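Local coordinates for protein Agap007691-pb (Anopheles gambiae, PDB 5C98) that adopts the serpin fold and may act as an inhibitor of serine endopeptidases, although its biological function has not been established, at residues A[77-80]-A[81-85]; A[114-118]-A[119-123]. All coordinates share one frame; numbering follows the deposited sequence.

Contact 1: residues A[77-80]-A[81-85]; sequences AAIE and QQQRL
Ala77 and Gln81 are joined one helical turn apart in helix 75-89, the amide of Gln81 donating to Ala77 O at 2.8 Å. The same i to i+4 bond recurs from Gln82 to Ala78, from Gln83 to Ile79 and from Arg84 to Glu80, lengthening slightly along the series to 3.1 Å between Arg84 N and Glu80 O. All four are fairly straight, with the donors tilted modestly from the carbonyl planes, as in a regular alpha-helix.

A water adds a second grip on one of these carbonyls. It donates to Ala78 O and to Gln81 OE1, 2.8 Å from each, and so ties the glutamine side chain back to the turn before it. With CG anti to the backbone N (chi1 175°), the extended chain of Gln81 carries OE1 to this water, and OE1 also accepts from Arg47 NH2.

Side-chain packing within the turn is slight. Ile79 and Gln83 run alongside each other in the same direction, with Ile79 CG2 3.8 Å from Gln83 OE1, while Gln83 CG rests 3.4 Å from Ile79 O.

Around the helix, Gln82 NE2 donates to Leu48 O of helix 43-51, against which Leu85 also packs. Ile17 of helix 15-32 touches Gln81, Arg84 and Leu85, and Arg84 forms a salt bridge with Asp14.

Contact 2: residues A[114-118]-A[119-123]; sequences ERLFH and RTFQT
The C-terminal end of helix 111-119 and the loop that carries the chain into strand 124-128 meet here, and the regular i to i+4 pattern gives way to a wider turn. Arg115 O takes two donors, Arg119 N at 3.1 Å and Thr120 OG1 at 2.9 Å, which reach it from opposite faces of its carbonyl plane. One residue on, Leu116 O receives the amide of Phe121 at 2.8 Å in a nearly straight i to i+5 bond (N-H...O angle 176°), beside a weak one from Thr120 N.

Aromatic packing accompanies the turn. An edge of the Phe121 ring is directed at a face of Phe117 in a T-shaped stack, centroids 5.7 Å apart and planes at 81°, and Phe121 CE2 also rests 3.9 Å from Leu116 CB. Thr123 CG2 packs 3.6 Å from Phe117 O.

On the outer side Arg119 folds back over the helix. Bent at chi3 (-58°), its chain lays one guanidinium face over Arg115 CA, with Arg119 NH2 3.3 Å from Arg115 CB. A water in the plane of this guanidinium links Arg119 NH1 to Glu114 OE1, whereas the Arg115 guanidinium turns to Glu112 in a salt bridge.

The carbonyls of Arg115 and Leu116 are thus satisfied by amides at and beyond the helix end and by the Thr120 hydroxyl, while Glu114 and Arg119 are bridged by water instead of forming a direct salt bridge, so any attraction is probably screened in part.

In the fold
Both contacts are local and partly buried, yet contact 1 lies within an unbroken helix and contact 2 where a helix ends. In contact 1 Ala78 and Gln82 are buried and Glu80 and Arg84 exposed; in contact 2 Leu116, Phe117 and Phe121 are buried and His118 and Arg119 exposed. Contact 1 repeats one kind of backbone bond, while contact 2 mixes backbone, hydroxyl and aromatic interactions. They meet directly: Ile79 packs against Leu116 and Phe121, Gln82 touches Phe121, and Gln83 NE2 probably donates to Thr120 O. Beyond this seam contact 1 turns to helices 15-32 and 43-51, contact 2 to strands 95-104 and 124-128, where Phe117 packs on Val101 and Val125.

Contact 1: residues A[77-80]-A[81-85]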
# COMPACT_ATOMS: atom_id res chain seq x y z
N ALA A 77 -14.27 -20.15 -6.66
CA ALA A 77 -12.91 -20.27 -6.15
C ALA A 77 -12.27 -18.90 -5.93
O ALA A 77 -11.48 -18.73 -4.99
CB ALA A 77 -12.07 -21.09 -7.12
N ALA A 78 -12.56 -17.93 -6.79
CA ALA A 78 -12.02 -16.58 -6.61
C ALA A 78 -12.53 -15.96 -5.32
O ALA A 78 -11.77 -15.27 -4.62
CB ALA A 78 -12.40 -15.72 -7.81
N ILE A 79 -13.80 -16.18 -4.99
CA ILE A 79 -14.34 -15.65 -3.74
C ILE A 79 -13.61 -16.28 -2.57
O ILE A 79 -13.17 -15.58 -1.65
CB ILE A 79 -15.86 -15.92 -3.68
CG1 ILE A 79 -16.59 -15.02 -4.68
CG2 ILE A 79 -16.41 -15.69 -2.27
CD1 ILE A 79 -18.03 -15.43 -4.92
N GLU A 80 -13.50 -17.61 -2.57
CA GLU A 80 -12.81 -18.29 -1.47
C GLU A 80 -11.36 -17.83 -1.36
O GLU A 80 -10.83 -17.67 -0.25
CB GLU A 80 -12.88 -19.80 -1.66
CG GLU A 80 -14.29 -20.36 -1.48
CD GLU A 80 -14.33 -21.88 -1.34
OE1 GLU A 80 -13.34 -22.55 -1.69
OE2 GLU A 80 -15.36 -22.39 -0.86
N GLN A 81 -10.70 -17.63 -2.50
CA GLN A 81 -9.32 -17.15 -2.49
C GLN A 81 -9.24 -15.75 -1.87
O GLN A 81 -8.37 -15.48 -1.04
CB GLN A 81 -8.76 -17.17 -3.91
CG GLN A 81 -7.35 -16.58 -4.07
CD GLN A 81 -6.97 -16.34 -5.54
OE1 GLN A 81 -7.24 -15.29 -6.10
NE2 GLN A 81 -6.38 -17.34 -6.16
N GLN A 82 -10.12 -14.86 -2.28
CA GLN A 82 -10.09 -13.51 -1.73
C GLN A 82 -10.24 -13.57 -0.22
O GLN A 82 -9.51 -12.90 0.51
CB GLN A 82 -11.20 -12.67 -2.35
CG GLN A 82 -11.09 -11.17 -2.10
CD GLN A 82 -11.56 -10.74 -0.72
OE1 GLN A 82 -12.20 -11.49 0.01
NE2 GLN A 82 -11.29 -9.51 -0.39
N GLN A 83 -11.16 -14.40 0.26
CA GLN A 83 -11.43 -14.47 1.69
C GLN A 83 -10.20 -14.93 2.45
O GLN A 83 -9.86 -14.39 3.50
CB GLN A 83 -12.59 -15.44 1.96
CG GLN A 83 -13.95 -14.91 1.57
CD GLN A 83 -15.04 -15.93 1.77
OE1 GLN A 83 -15.08 -16.96 1.10
NE2 GLN A 83 -15.90 -15.68 2.74
N ARG A 84 -9.56 -15.98 1.95
CA ARG A 84 -8.38 -16.53 2.60
C ARG A 84 -7.24 -15.51 2.61
O ARG A 84 -6.58 -15.31 3.64
CB ARG A 84 -7.98 -17.81 1.86
CG ARG A 84 -6.81 -18.57 2.46
CD ARG A 84 -6.61 -19.91 1.73
NE ARG A 84 -6.35 -19.73 0.30
CZ ARG A 84 -5.17 -19.41 -0.21
NH1 ARG A 84 -4.13 -19.21 0.59
NH2 ARG A 84 -5.01 -19.28 -1.52
N LEU A 85 -7.01 -14.87 1.48
CA LEU A 85 -5.89 -13.94 1.39
C LEU A 85 -6.13 -12.70 2.23
O LEU A 85 -5.20 -12.18 2.86
CB LEU A 85 -5.65 -13.55 -0.06
CG LEU A 85 -5.19 -14.70 -0.97
CD1 LEU A 85 -4.99 -14.16 -2.36
CD2 LEU A 85 -3.92 -15.37 -0.49
O HOH W 1 -9.63 -13.86 -5.84

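Contact 2: residues A[114-118]-A[119-123]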
# COMPACT_ATOMS: atom_id res chain seq x y z
N GLU A 114 -25.72 -7.99 -1.59
CA GLU A 114 -25.92 -8.03 -0.15
C GLU A 114 -25.30 -9.29 0.45
O GLU A 114 -24.61 -9.23 1.48
CB GLU A 114 -27.41 -8.00 0.16
CG GLU A 114 -28.09 -6.67 -0.11
CD GLU A 114 -29.60 -6.74 0.10
OE1 GLU A 114 -30.19 -7.84 -0.04
OE2 GLU A 114 -30.19 -5.68 0.42
N ARG A 115 -25.54 -10.44 -0.17
CA ARG A 115 -24.97 -11.68 0.35
C ARG A 115 -23.45 -11.58 0.42
O ARG A 115 -22.84 -11.91 1.44
CB ARG A 115 -25.39 -12.87 -0.52
CG ARG A 115 -24.84 -14.22 -0.00
CD ARG A 115 -25.17 -15.40 -0.92
NE ARG A 115 -24.58 -15.28 -2.25
CZ ARG A 115 -23.35 -15.66 -2.59
NH1 ARG A 115 -22.55 -16.22 -1.70
NH2 ARG A 115 -22.91 -15.51 -3.84
N LEU A 116 -22.83 -11.12 -0.66
CA LEU A 116 -21.38 -11.11 -0.73
C LEU A 116 -20.79 -10.03 0.19
O LEU A 116 -19.83 -10.30 0.92
CB LEU A 116 -20.93 -10.90 -2.18
CG LEU A 116 -21.12 -12.10 -3.08
CD1 LEU A 116 -20.86 -11.67 -4.51
CD2 LEU A 116 -20.19 -13.22 -2.66
N PHE A 117 -21.35 -8.83 0.16
CA PHE A 117 -20.72 -7.71 0.85
C PHE A 117 -21.16 -7.58 2.29
O PHE A 117 -20.42 -6.98 3.08
CB PHE A 117 -20.95 -6.42 0.06
CG PHE A 117 -20.01 -6.25 -1.11
CD1 PHE A 117 -20.11 -7.06 -2.24
CD2 PHE A 117 -19.00 -5.30 -1.08
CE1 PHE A 117 -19.24 -6.91 -3.30
CE2 PHE A 117 -18.12 -5.16 -2.16
CZ PHE A 117 -18.24 -5.97 -3.26
N HIS A 118 -22.32 -8.11 2.66
CA HIS A 118 -22.76 -8.05 4.05
C HIS A 118 -22.48 -9.31 4.82
O HIS A 118 -22.36 -9.26 6.05
CB HIS A 118 -24.27 -7.77 4.15
CG HIS A 118 -24.68 -6.44 3.59
ND1 HIS A 118 -25.99 -6.14 3.29
CD2 HIS A 118 -23.96 -5.33 3.30
CE1 HIS A 118 -26.05 -4.91 2.82
NE2 HIS A 118 -24.83 -4.40 2.81
N ARG A 119 -22.42 -10.46 4.14
CA ARG A 119 -22.39 -11.75 4.81
C ARG A 119 -21.29 -12.69 4.34
O ARG A 119 -21.25 -13.83 4.81
CB ARG A 119 -23.77 -12.45 4.71
CG ARG A 119 -24.96 -11.51 5.05
CD ARG A 119 -26.34 -12.22 5.12
NE ARG A 119 -26.70 -12.89 3.88
CZ ARG A 119 -27.42 -12.36 2.90
NH1 ARG A 119 -27.89 -11.12 2.98
NH2 ARG A 119 -27.69 -13.08 1.82
N THR A 120 -20.39 -12.26 3.45
CA THR A 120 -19.30 -13.12 2.97
C THR A 120 -17.94 -12.43 3.14
O THR A 120 -17.08 -12.93 3.87
CB THR A 120 -19.50 -13.49 1.49
OG1 THR A 120 -20.83 -13.98 1.28
CG2 THR A 120 -18.52 -14.56 1.08
N PHE A 121 -17.73 -11.31 2.46
CA PHE A 121 -16.43 -10.66 2.48
C PHE A 121 -16.23 -9.89 3.78
O PHE A 121 -17.18 -9.42 4.41
CB PHE A 121 -16.32 -9.68 1.32
CG PHE A 121 -16.24 -10.32 -0.03
CD1 PHE A 121 -15.32 -11.34 -0.30
CD2 PHE A 121 -17.07 -9.90 -1.04
CE1 PHE A 121 -15.26 -11.92 -1.57
CE2 PHE A 121 -17.01 -10.46 -2.28
CZ PHE A 121 -16.10 -11.46 -2.55
N GLN A 122 -14.96 -9.78 4.18
CA GLN A 122 -14.51 -8.98 5.32
C GLN A 122 -14.39 -7.55 4.82
O GLN A 122 -13.36 -7.14 4.28
CB GLN A 122 -13.19 -9.57 5.78
CG GLN A 122 -12.41 -8.94 6.88
CD GLN A 122 -11.12 -9.74 7.12
OE1 GLN A 122 -10.99 -10.92 6.71
NE2 GLN A 122 -10.15 -9.11 7.76
N THR A 123 -15.48 -6.81 4.96
CA THR A 123 -15.57 -5.44 4.50
C THR A 123 -16.75 -4.80 5.22
O THR A 123 -17.50 -5.47 5.94
CB THR A 123 -15.72 -5.35 2.96
OG1 THR A 123 -15.50 -4.01 2.54
CG2 THR A 123 -17.08 -5.81 2.48
O HOH W 2 -30.01 -10.48 0.78
O HOH W 3 -20.13 -6.20 5.47